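Local structure of uncharacterized protein Cgl0159 (3FOK) at residues D93-L98 with G102-K107; V47-P52 with E74-A79; F123-R128 with S186-G191; A56-D61 with G117-S122. The protein is of unknown function but folds as a TIM barrel, which makes an enzymatic role plausible though unproven. One frame throughout, in Å; residues are numbered along the deposited sequence.

Overall arrangement
All four contacts belong to one TIM barrel, whose parallel strands close into a ring through the pairing of 44-48 with 267-272. Contact 2 sets strand 44-48 against helix 69-81, and contact 1, about 11 Å away between centres, follows at the end of helix 92-100; Leu103 and Ala77 touch between them. Contacts 4 and 3, in that order along the chain and about 12 Å apart between centres, lie in the loops after strands 44-48 and 108-112 and at the C-terminal end of strand 179-189. Asp127 probably hydrogen-bonds Gly117 between them, and both reach the second subunit. One pair thus ties the barrel wall, the other orders loops at its C-terminal mouth and the subunit interface.

Contact 1. Residues D93-L98 with G102-K107; sequences DIIDDL and GLLDDK
Ile95 is the first residue of helix 92-100 to meet the chain that turns back against it. Its CG2 branch, lying anti to the backbone N (chi1 of CG1 -62°), comes up against CD2 of Leu104 at 4.0 Å, the two side chains roughly perpendicular. The same Leu104 methyl also rests near the carbonyl oxygen of Ile95. One turn on, Leu98 does most of the work. Its CB sits close on Leu104 CD1, 3.4 Å away, while its CD2 reaches CD1 of Leu103 at 3.9 Å, again nearly perpendicular. Leu104 therefore wedges one methyl toward each of two residues a turn apart on the helix. The backbone closes the helix end: Leu103 N donates to Leu98 O over 3.0 Å, an almost straight bond (167° at the hydrogen) directed nearly along the C=O axis. With Gly102 at positive phi (72°), this six-to-one bond marks a Schellman motif, and the Leu98-Leu103 touch is the hydrophobic interaction that commonly goes with it. Beyond the pair, Leu103 and Leu104 also pack on helix 69-81 through Ala77 and Leu80. Chemically, the contact implies a helix terminus whose Leu98 carbonyl is satisfied by the turning chain and covered by leucine side chains, where the chain leaves the helix on its way to strand 108-112.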
loop_
_atom_site.group_PDB
_atom_site.type_symbol
_atom_site.label_atom_id
_atom_site.label_comp_id
_atom_site.label_asym_id
_atom_site.label_seq_id
_atom_site.Cartn_x
_atom_site.Cartn_y
_atom_site.Cartn_z
ATOM N N ASP A 93 11.913 2.134 24.187
ATOM C CA ASP A 93 13.171 2.647 24.734
ATOM C C ASP A 93 13.113 2.907 26.241
ATOM O O ASP A 93 14.119 2.782 26.940
ATOM C CB ASP A 93 13.582 3.927 24.009
ATOM C CG ASP A 93 12.603 5.062 24.238
ATOM O OD1 ASP A 93 11.423 4.924 23.841
ATOM O OD2 ASP A 93 13.016 6.091 24.821
ATOM N N ILE A 94 11.933 3.271 26.735
ATOM C CA ILE A 94 11.735 3.535 28.157
ATOM C C ILE A 94 11.626 2.220 28.927
ATOM O O ILE A 94 12.229 2.054 29.989
ATOM C CB ILE A 94 10.442 4.368 28.399
ATOM C CG1 ILE A 94 10.598 5.769 27.796
ATOM C CG2 ILE A 94 10.149 4.474 29.897
ATOM C CD1 ILE A 94 11.589 6.656 28.528
ATOM N N ILE A 95 10.859 1.283 28.381
ATOM C CA ILE A 95 10.678 -0.003 29.035
ATOM C C ILE A 95 11.966 -0.820 29.089
ATOM O O ILE A 95 12.272 -1.420 30.119
ATOM C CB ILE A 95 9.562 -0.823 28.353
ATOM C CG1 ILE A 95 8.237 -0.072 28.472
ATOM C CG2 ILE A 95 9.445 -2.192 28.996
ATOM C CD1 ILE A 95 7.854 0.299 29.899
ATOM N N ASP A 96 12.728 -0.842 27.998
ATOM C CA ASP A 96 13.973 -1.599 27.997
ATOM C C ASP A 96 14.913 -1.098 29.096
ATOM O O ASP A 96 15.470 -1.906 29.840
ATOM C CB ASP A 96 14.671 -1.532 26.631
ATOM C CG ASP A 96 13.879 -2.234 25.528
ATOM O OD1 ASP A 96 13.161 -3.216 25.828
ATOM O OD2 ASP A 96 13.983 -1.818 24.355
ATOM N N ASP A 97 15.091 0.217 29.217
ATOM C CA ASP A 97 15.968 0.731 30.264
ATOM C C ASP A 97 15.483 0.230 31.621
ATOM O O ASP A 97 16.223 -0.440 32.339
ATOM C CB ASP A 97 16.010 2.261 30.261
ATOM C CG ASP A 97 16.760 2.823 29.065
ATOM O OD1 ASP A 97 17.675 2.137 28.559
ATOM O OD2 ASP A 97 16.444 3.958 28.639
ATOM N N LEU A 98 14.235 0.541 31.962
ATOM C CA LEU A 98 13.669 0.104 33.232
ATOM C C LEU A 98 13.823 -1.404 33.418
ATOM O O LEU A 98 14.056 -1.876 34.528
ATOM C CB LEU A 98 12.189 0.483 33.317
ATOM C CG LEU A 98 11.831 1.964 33.476
ATOM C CD1 LEU A 98 10.322 2.147 33.370
ATOM C CD2 LEU A 98 12.341 2.471 34.820
ATOM N N GLY A 102 16.380 -3.622 36.011
ATOM C CA GLY A 102 15.750 -4.588 36.893
ATOM C C GLY A 102 14.660 -4.033 37.795
ATOM O O GLY A 102 14.452 -4.535 38.894
ATOM N N LEU A 103 13.945 -3.013 37.334
ATOM C CA LEU A 103 12.883 -2.398 38.131
ATOM C C LEU A 103 11.467 -2.836 37.746
ATOM O O LEU A 103 10.492 -2.239 38.200
ATOM C CB LEU A 103 12.965 -0.874 38.011
ATOM C CG LEU A 103 14.339 -0.232 38.216
ATOM C CD1 LEU A 103 14.241 1.259 37.945
ATOM C CD2 LEU A 103 14.829 -0.495 39.629
ATOM N N LEU A 104 11.345 -3.879 36.930
ATOM C CA LEU A 104 10.027 -4.322 36.486
ATOM C C LEU A 104 9.528 -5.682 36.976
ATOM O O LEU A 104 8.701 -6.309 36.312
ATOM C CB LEU A 104 9.965 -4.274 34.953
ATOM C CG LEU A 104 9.667 -2.921 34.289
ATOM C CD1 LEU A 104 10.338 -1.788 35.035
ATOM C CD2 LEU A 104 10.129 -2.964 32.839
ATOM N N ASP A 105 10.015 -6.142 38.126
ATOM C CA ASP A 105 9.561 -7.418 38.671
ATOM C C ASP A 105 8.217 -7.203 39.348
ATOM O O ASP A 105 8.055 -6.259 40.119
ATOM C CB ASP A 105 10.547 -7.965 39.707
ATOM C CG ASP A 105 11.858 -8.402 39.095
ATOM O OD1 ASP A 105 11.827 -9.159 38.104
ATOM O OD2 ASP A 105 12.919 -8.000 39.617
ATOM N N ASP A 106 7.256 -8.077 39.062
ATOM C CA ASP A 106 5.927 -7.976 39.659
ATOM C C ASP A 106 5.205 -6.694 39.279
ATOM O O ASP A 106 4.373 -6.193 40.033
ATOM C CB ASP A 106 6.021 -8.056 41.184
ATOM C CG ASP A 106 6.308 -9.458 41.678
ATOM O OD1 ASP A 106 6.698 -9.597 42.859
ATOM O OD2 ASP A 106 6.133 -10.422 40.896
ATOM N N LYS A 107 5.525 -6.153 38.112
ATOM C CA LYS A 107 4.874 -4.934 37.665
ATOM C C LYS A 107 4.158 -5.188 36.350
ATOM O O LYS A 107 4.421 -6.175 35.661
ATOM C CB LYS A 107 5.900 -3.807 37.493
ATOM C CG LYS A 107 6.595 -3.383 38.790
ATOM C CD LYS A 107 5.651 -2.666 39.749
ATOM C CE LYS A 107 6.382 -2.245 41.019
ATOM N NZ LYS A 107 5.541 -1.407 41.923
#

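Contact 2. Residues V47-P52 with E74-A79; sequences VAADHP and ERMAIA
Val47 points from strand 44-48 toward the helix, and its two methyls fall on different residues there. CG2 faces Ala79, whose CB lies 4.1 Å off; the short side chain of Ala79 lets this methyl come close to the helix. CG1, anti to the backbone N (chi1 -163°), turns instead toward Met76, a selenomethionine in this crystal. The modelled gap between that branch and the terminal CE of Met76 is too short for two carbons, so the place of CE is doubtful, and only the general neighbourhood of the two side chains can be read. Met76 leaves the helix at a slant and then folds, bent at both chi2 (-60°) and chi3 (82°), which brings its far end back toward the strand; it and Val47 run antiparallel alongside one another. Two residues further along the first segment, Ala49 CB stands 4.5 Å from Met76 CG, a looser touch at the start of the bend. In shape, then, the bent methionine fills the ground between the two strand-side bumps, Val47 and Ala49. Around this contact, Met76 is met by Val88 of strand 87-90 and by Leu277, Ala79 by Val288 of helix 284-295, and Ala49 by Leu72. The contact thus lies within the beta-alpha-beta unit 44-48, 69-81, 87-90, with the neighbouring helix 284-295 closing its flank.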
loop_
_atom_site.group_PDB
_atom_site.type_symbol
_atom_site.label_atom_id
_atom_site.label_comp_id
_atom_site.label_asym_id
_atom_site.label_seq_id
_atom_site.Cartn_x
_atom_site.Cartn_y
_atom_site.Cartn_z
ATOM N N VAL A 47 1.692 4.222 35.860
ATOM C CA VAL A 47 2.325 5.509 35.611
ATOM C C VAL A 47 2.789 5.563 34.156
ATOM O O VAL A 47 3.482 4.665 33.679
ATOM C CB VAL A 47 3.528 5.732 36.547
ATOM C CG1 VAL A 47 3.898 7.203 36.549
ATOM C CG2 VAL A 47 3.191 5.264 37.957
ATOM N N ALA A 48 2.405 6.627 33.460
ATOM C CA ALA A 48 2.730 6.797 32.047
ATOM C C ALA A 48 3.912 7.709 31.735
ATOM O O ALA A 48 4.095 8.755 32.361
ATOM C CB ALA A 48 1.497 7.300 31.311
ATOM N N ALA A 49 4.695 7.313 30.735
ATOM C CA ALA A 49 5.859 8.081 30.313
ATOM C C ALA A 49 6.182 7.852 28.838
ATOM O O ALA A 49 7.345 7.721 28.464
ATOM C CB ALA A 49 7.065 7.719 31.175
ATOM N N ASP A 50 5.158 7.818 27.993
ATOM C CA ASP A 50 5.378 7.606 26.564
ATOM C C ASP A 50 5.278 8.905 25.762
ATOM O O ASP A 50 5.214 8.877 24.529
ATOM C CB ASP A 50 4.378 6.581 25.999
ATOM C CG ASP A 50 2.938 7.044 26.102
ATOM O OD1 ASP A 50 2.102 6.544 25.323
ATOM O OD2 ASP A 50 2.636 7.894 26.964
ATOM N N HIS A 51 5.284 10.037 26.461
ATOM C CA HIS A 51 5.172 11.341 25.813
ATOM C C HIS A 51 6.381 11.778 24.974
ATOM O O HIS A 51 6.218 12.279 23.860
ATOM C CB HIS A 51 4.892 12.427 26.855
ATOM C CG HIS A 51 3.895 12.028 27.893
ATOM N ND1 HIS A 51 4.161 11.075 28.853
ATOM C CD2 HIS A 51 2.633 12.463 28.135
ATOM C CE1 HIS A 51 3.109 10.942 29.642
ATOM N NE2 HIS A 51 2.169 11.773 29.227
ATOM N N PRO A 52 7.605 11.610 25.501
ATOM C CA PRO A 52 8.799 12.016 24.752
ATOM C C PRO A 52 8.829 11.537 23.302
ATOM O O PRO A 52 9.063 12.325 22.384
ATOM C CB PRO A 52 9.937 11.423 25.576
ATOM C CG PRO A 52 9.401 11.483 26.968
ATOM C CD PRO A 52 7.982 10.991 26.784
ATOM N N GLU A 74 14.728 8.234 36.806
ATOM C CA GLU A 74 14.777 8.322 38.264
ATOM C C GLU A 74 13.372 8.542 38.810
ATOM O O GLU A 74 12.924 7.841 39.718
ATOM C CB GLU A 74 15.671 9.483 38.711
ATOM C CG GLU A 74 16.873 9.078 39.562
ATOM C CD GLU A 74 16.493 8.281 40.800
ATOM O OE1 GLU A 74 15.742 8.801 41.655
ATOM O OE2 GLU A 74 16.952 7.126 40.919
ATOM N N ARG A 75 12.678 9.525 38.249
ATOM C CA ARG A 75 11.325 9.841 38.679
ATOM C C ARG A 75 10.428 8.617 38.508
ATOM O O ARG A 75 9.517 8.390 39.297
ATOM C CB ARG A 75 10.797 11.031 37.875
ATOM C CG ARG A 75 11.761 12.214 37.879
ATOM C CD ARG A 75 11.294 13.348 36.986
ATOM N NE ARG A 75 10.409 14.268 37.688
ATOM C CZ ARG A 75 10.817 15.354 38.336
ATOM N NH1 ARG A 75 12.103 15.669 38.370
ATOM N NH2 ARG A 75 9.935 16.124 38.958
HETATM N N MSE A 76 10.706 7.824 37.477
HETATM C CA MSE A 76 9.941 6.611 37.212
HETATM C C MSE A 76 10.264 5.564 38.273
HETATM O O MSE A 76 9.368 4.923 38.824
HETATM C CB MSE A 76 10.276 6.055 35.821
HETATM C CG MSE A 76 9.121 6.097 34.826
HETATM SE SE MSE A 76 7.575 5.090 35.404
HETATM C CE MSE A 76 6.803 6.414 36.560
ATOM N N ALA A 77 11.555 5.398 38.553
ATOM C CA ALA A 77 12.011 4.433 39.546
ATOM C C ALA A 77 11.358 4.719 40.893
ATOM O O ALA A 77 10.952 3.798 41.604
ATOM C CB ALA A 77 13.522 4.496 39.676
ATOM N N ILE A 78 11.258 6.000 41.238
ATOM C CA ILE A 78 10.645 6.400 42.496
ATOM C C ILE A 78 9.184 5.968 42.512
ATOM O O ILE A 78 8.729 5.314 43.452
ATOM C CB ILE A 78 10.721 7.931 42.691
ATOM C CG1 ILE A 78 12.178 8.353 42.899
ATOM C CG2 ILE A 78 9.863 8.353 43.878
ATOM C CD1 ILE A 78 12.371 9.851 43.021
ATOM N N ALA A 79 8.453 6.339 41.465
ATOM C CA ALA A 79 7.045 5.987 41.357
ATOM C C ALA A 79 6.845 4.478 41.496
ATOM O O ALA A 79 5.987 4.027 42.250
ATOM C CB ALA A 79 6.490 6.467 40.025
#

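Contact 3. Residues F123-R128 with S186-G191; sequences FEMDDR and SNWVNG
The indole of Trp188 is the main flat group here, and Met125 and Glu124 both approach it obliquely, neither squarely over a face nor squarely at an edge. CG of Met125, a selenomethionine, lies 4.1 Å from NE1 and 4.3 Å from CZ2 of Trp188, so it sits beside the stretch of the indole where the two rings join at CE2. Farther along, Glu124 CG stands 4.5 Å from CH2 of Trp188. Met125 and Trp188 lie side by side, pointing opposite ways, and the bends of the methionine at chi2 and chi3 carry its end away from the indole toward the strand, where CE meets Ser186 CB at 4.2 Å. A type I turn from Phe123 to Asp126 presents both residues, closed by Asp126 N bonding to Phe123 O at 3.0 Å. The polar ends look elsewhere: Trp188 NE1 bonds to Asp155, Ser186 OG to Asn195, and the Glu124 carboxylate forms salt bridges with Arg54 and Arg150. A water donates to Glu124 OE2 at 3.1 Å and weakly to Gly191 O, 3.4 Å away, a tenuous link between the segments. What touches directly is apolar, resting on methylene, methyl and indole surfaces, while the outside polar partners of Trp188, Ser186 and Glu124 probably help to fix those three at the C-terminal end of strand 179-189.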
loop_
_atom_site.group_PDB
_atom_site.type_symbol
_atom_site.label_atom_id
_atom_site.label_comp_id
_atom_site.label_asym_id
_atom_site.label_seq_id
_atom_site.Cartn_x
_atom_site.Cartn_y
_atom_site.Cartn_z
ATOM N N PHE A 123 0.995 16.986 10.265
ATOM C CA PHE A 123 0.466 15.646 10.094
ATOM C C PHE A 123 0.193 14.912 11.403
ATOM O O PHE A 123 0.145 13.681 11.404
ATOM C CB PHE A 123 1.458 14.820 9.264
ATOM C CG PHE A 123 2.842 14.734 9.873
ATOM C CD1 PHE A 123 3.116 13.833 10.900
ATOM C CD2 PHE A 123 3.862 15.574 9.433
ATOM C CE1 PHE A 123 4.389 13.770 11.483
ATOM C CE2 PHE A 123 5.133 15.520 10.005
ATOM C CZ PHE A 123 5.396 14.619 11.031
ATOM N N GLU A 124 -0.002 15.620 12.516
ATOM C CA GLU A 124 -0.203 14.871 13.753
ATOM C C GLU A 124 -1.524 14.129 13.913
ATOM O O GLU A 124 -1.700 13.392 14.881
ATOM C CB GLU A 124 0.112 15.724 15.002
ATOM C CG GLU A 124 -0.915 16.718 15.501
ATOM C CD GLU A 124 -0.461 17.355 16.816
ATOM O OE1 GLU A 124 -0.416 16.644 17.847
ATOM O OE2 GLU A 124 -0.129 18.560 16.816
HETATM N N MSE A 125 -2.451 14.296 12.974
HETATM C CA MSE A 125 -3.701 13.551 13.058
HETATM C C MSE A 125 -3.459 12.187 12.408
HETATM O O MSE A 125 -4.224 11.243 12.604
HETATM C CB MSE A 125 -4.843 14.284 12.349
HETATM C CG MSE A 125 -5.351 15.511 13.091
HETATM SE SE MSE A 125 -5.539 15.240 15.003
HETATM C CE MSE A 125 -6.826 13.782 14.996
ATOM N N ASP A 126 -2.379 12.102 11.634
ATOM C CA ASP A 126 -1.978 10.873 10.953
ATOM C C ASP A 126 -0.999 10.164 11.891
ATOM O O ASP A 126 0.181 10.006 11.591
ATOM C CB ASP A 126 -1.318 11.232 9.614
ATOM C CG ASP A 126 -0.789 10.024 8.868
ATOM O OD1 ASP A 126 -1.355 8.921 9.011
ATOM O OD2 ASP A 126 0.191 10.190 8.118
ATOM N N ASP A 127 -1.530 9.743 13.037
ATOM C CA ASP A 127 -0.783 9.080 14.107
ATOM C C ASP A 127 -0.375 7.643 13.786
ATOM O O ASP A 127 -0.963 6.693 14.306
ATOM C CB ASP A 127 -1.633 9.076 15.378
ATOM C CG ASP A 127 -0.824 9.359 16.623
ATOM O OD1 ASP A 127 0.350 8.934 16.687
ATOM O OD2 ASP A 127 -1.370 10.001 17.545
ATOM N N ARG A 128 0.659 7.487 12.965
ATOM C CA ARG A 128 1.130 6.167 12.557
ATOM C C ARG A 128 1.728 5.299 13.671
ATOM O O ARG A 128 2.209 5.802 14.688
ATOM C CB ARG A 128 2.119 6.339 11.404
ATOM C CG ARG A 128 1.447 6.906 10.156
ATOM C CD ARG A 128 2.407 7.692 9.275
ATOM N NE ARG A 128 2.631 7.054 7.983
ATOM C CZ ARG A 128 2.137 7.488 6.829
ATOM N NH1 ARG A 128 1.383 8.570 6.789
ATOM N NH2 ARG A 128 2.407 6.837 5.708
ATOM N N SER A 186 -10.904 15.663 18.241
ATOM C CA SER A 186 -9.953 16.765 18.171
ATOM C C SER A 186 -10.264 17.714 17.026
ATOM O O SER A 186 -10.839 17.314 16.017
ATOM C CB SER A 186 -8.531 16.224 18.016
ATOM O OG SER A 186 -8.167 15.411 19.117
ATOM N N ASN A 187 -9.880 18.975 17.187
ATOM C CA ASN A 187 -10.114 19.973 16.154
ATOM C C ASN A 187 -8.890 20.843 15.960
ATOM O O ASN A 187 -8.055 20.974 16.858
ATOM C CB ASN A 187 -11.288 20.887 16.519
ATOM C CG ASN A 187 -12.558 20.124 16.821
ATOM O OD1 ASN A 187 -12.804 19.729 17.960
ATOM N ND2 ASN A 187 -13.372 19.910 15.797
ATOM N N TRP A 188 -8.782 21.429 14.776
ATOM C CA TRP A 188 -7.686 22.332 14.489
ATOM C C TRP A 188 -8.190 23.705 14.904
ATOM O O TRP A 188 -9.227 24.164 14.413
ATOM C CB TRP A 188 -7.347 22.340 12.997
ATOM C CG TRP A 188 -6.518 21.180 12.550
ATOM C CD1 TRP A 188 -6.939 20.100 11.836
ATOM C CD2 TRP A 188 -5.122 20.986 12.790
ATOM N NE1 TRP A 188 -5.888 19.243 11.611
ATOM C CE2 TRP A 188 -4.759 19.764 12.186
ATOM C CE3 TRP A 188 -4.137 21.730 13.454
ATOM C CZ2 TRP A 188 -3.456 19.261 12.228
ATOM C CZ3 TRP A 188 -2.835 21.231 13.497
ATOM C CH2 TRP A 188 -2.508 20.008 12.883
ATOM N N VAL A 189 -7.475 24.343 15.824
ATOM C CA VAL A 189 -7.854 25.668 16.302
ATOM C C VAL A 189 -6.619 26.554 16.327
ATOM O O VAL A 189 -5.714 26.347 17.141
ATOM C CB VAL A 189 -8.454 25.600 17.721
ATOM C CG1 VAL A 189 -8.839 26.999 18.192
ATOM C CG2 VAL A 189 -9.671 24.686 17.729
ATOM N N ASN A 190 -6.583 27.537 15.432
ATOM C CA ASN A 190 -5.447 28.448 15.340
ATOM C C ASN A 190 -4.173 27.686 14.999
ATOM O O ASN A 190 -3.112 27.945 15.571
ATOM C CB ASN A 190 -5.244 29.202 16.657
ATOM C CG ASN A 190 -6.508 29.895 17.135
ATOM O OD1 ASN A 190 -7.211 30.545 16.355
ATOM N ND2 ASN A 190 -6.799 29.767 18.428
ATOM N N GLY A 191 -4.288 26.735 14.076
ATOM C CA GLY A 191 -3.131 25.965 13.661
ATOM C C GLY A 191 -2.619 24.940 14.657
ATOM O O GLY A 191 -1.537 24.376 14.461
HETATM O O HOH W 1 -0.236 21.395 15.605
#

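Contact 4. Residues A56-D61 with G117-S122; sequences ALAVGD and GLRGAS
Arg119 reaches across to Ala56 and Ala58 with a side chain extended as far as NE. Starting at CB, the chain heads toward the other loop; CG is anti to the backbone N (chi1 -176°), and chi2 and chi3 are likewise near 180°, so the methylenes run out in an extended zigzag. The first real touch comes at CD, which passes Ala56 CB at 4.0 Å and Ala56 CA at 4.2 Å. NE then carries the chain beyond Ala56 toward the next alanine. At the tip, the guanidinium meets Ala58 obliquely, its NH1 lying 4.3 Å from Ala58 CB. The alanines thus meet the arginine at two successive levels, through van der Waals contact alone. Arg119 rides on the type II turn from Leu118 to Ala121, with Gly120 taking the positive phi (82°) that such a turn needs at its third position; Glu124 accepts a hydrogen bond from Gly120 N. Leu57, Leu118 and Ala121 pack against a second subunit. The two loops follow strands 44-48 and 108-112, and such strand-to-helix loops lie at the C-terminal mouth of a TIM barrel, the face that carries the active site in enzymes of this fold.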
loop_
_atom_site.group_PDB
_atom_site.type_symbol
_atom_site.label_atom_id
_atom_site.label_comp_id
_atom_site.label_asym_id
_atom_site.label_seq_id
_atom_site.Cartn_x
_atom_site.Cartn_y
_atom_site.Cartn_z
ATOM N N ALA A 56 6.693 15.365 22.768
ATOM C CA ALA A 56 6.044 16.204 23.772
ATOM C C ALA A 56 6.764 16.145 25.118
ATOM O O ALA A 56 6.463 15.290 25.953
ATOM C CB ALA A 56 4.589 15.775 23.938
ATOM N N LEU A 57 7.708 17.060 25.328
ATOM C CA LEU A 57 8.473 17.094 26.574
ATOM C C LEU A 57 7.925 18.053 27.635
ATOM O O LEU A 57 8.440 18.098 28.748
ATOM C CB LEU A 57 9.935 17.486 26.308
ATOM C CG LEU A 57 10.901 16.691 25.420
ATOM C CD1 LEU A 57 10.761 15.200 25.705
ATOM C CD2 LEU A 57 10.630 16.990 23.962
ATOM N N ALA A 58 6.882 18.808 27.315
ATOM C CA ALA A 58 6.348 19.784 28.267
ATOM C C ALA A 58 5.465 19.291 29.417
ATOM O O ALA A 58 4.850 18.229 29.347
ATOM C CB ALA A 58 5.610 20.881 27.502
ATOM N N VAL A 59 5.423 20.098 30.477
ATOM C CA VAL A 59 4.614 19.844 31.670
ATOM C C VAL A 59 4.107 21.197 32.194
ATOM O O VAL A 59 3.001 21.310 32.709
ATOM C CB VAL A 59 5.429 19.134 32.780
ATOM C CG1 VAL A 59 4.556 18.917 34.008
ATOM C CG2 VAL A 59 5.943 17.792 32.276
ATOM N N GLY A 60 4.937 22.219 32.029
ATOM C CA GLY A 60 4.632 23.583 32.443
ATOM C C GLY A 60 5.914 24.291 32.054
ATOM O O GLY A 60 6.017 25.515 31.931
ATOM N N ASP A 61 6.897 23.425 31.845
ATOM C CA ASP A 61 8.257 23.732 31.444
ATOM C C ASP A 61 8.366 23.058 30.071
ATOM O O ASP A 61 8.264 21.834 29.976
ATOM C CB ASP A 61 9.205 23.066 32.448
ATOM C CG ASP A 61 10.627 22.949 31.942
ATOM O OD1 ASP A 61 10.828 22.773 30.722
ATOM O OD2 ASP A 61 11.552 23.008 32.778
ATOM N N GLY A 117 1.917 10.728 15.175
ATOM C CA GLY A 117 1.338 12.061 15.188
ATOM C C GLY A 117 2.076 12.983 16.138
ATOM O O GLY A 117 1.567 13.329 17.202
ATOM N N LEU A 118 3.278 13.383 15.740
ATOM C CA LEU A 118 4.123 14.249 16.553
ATOM C C LEU A 118 3.469 15.572 16.939
ATOM O O LEU A 118 2.731 16.176 16.158
ATOM C CB LEU A 118 5.434 14.532 15.821
ATOM C CG LEU A 118 6.294 13.312 15.486
ATOM C CD1 LEU A 118 7.533 13.762 14.722
ATOM C CD2 LEU A 118 6.685 12.580 16.762
ATOM N N ARG A 119 3.753 16.023 18.153
ATOM C CA ARG A 119 3.203 17.278 18.633
ATOM C C ARG A 119 3.668 18.431 17.746
ATOM O O ARG A 119 4.863 18.573 17.473
ATOM C CB ARG A 119 3.656 17.537 20.067
ATOM C CG ARG A 119 3.037 18.776 20.666
ATOM C CD ARG A 119 3.732 19.175 21.953
ATOM N NE ARG A 119 3.013 20.248 22.626
ATOM C CZ ARG A 119 3.606 21.258 23.253
ATOM N NH1 ARG A 119 4.932 21.332 23.289
ATOM N NH2 ARG A 119 2.876 22.191 23.850
ATOM N N GLY A 120 2.719 19.248 17.295
ATOM C CA GLY A 120 3.051 20.385 16.458
ATOM C C GLY A 120 3.242 20.091 14.982
ATOM O O GLY A 120 3.568 20.990 14.210
ATOM N N ALA A 121 3.038 18.843 14.579
ATOM C CA ALA A 121 3.205 18.469 13.180
ATOM C C ALA A 121 1.955 18.770 12.367
ATOM O O ALA A 121 0.840 18.697 12.874
ATOM C CB ALA A 121 3.543 16.986 13.079
ATOM N N SER A 122 2.142 19.114 11.100
ATOM C CA SER A 122 1.006 19.397 10.233
ATOM C C SER A 122 0.278 18.075 10.016
ATOM O O SER A 122 -0.897 18.044 9.655
ATOM C CB SER A 122 1.484 19.949 8.889
ATOM O OG SER A 122 2.264 18.992 8.195
#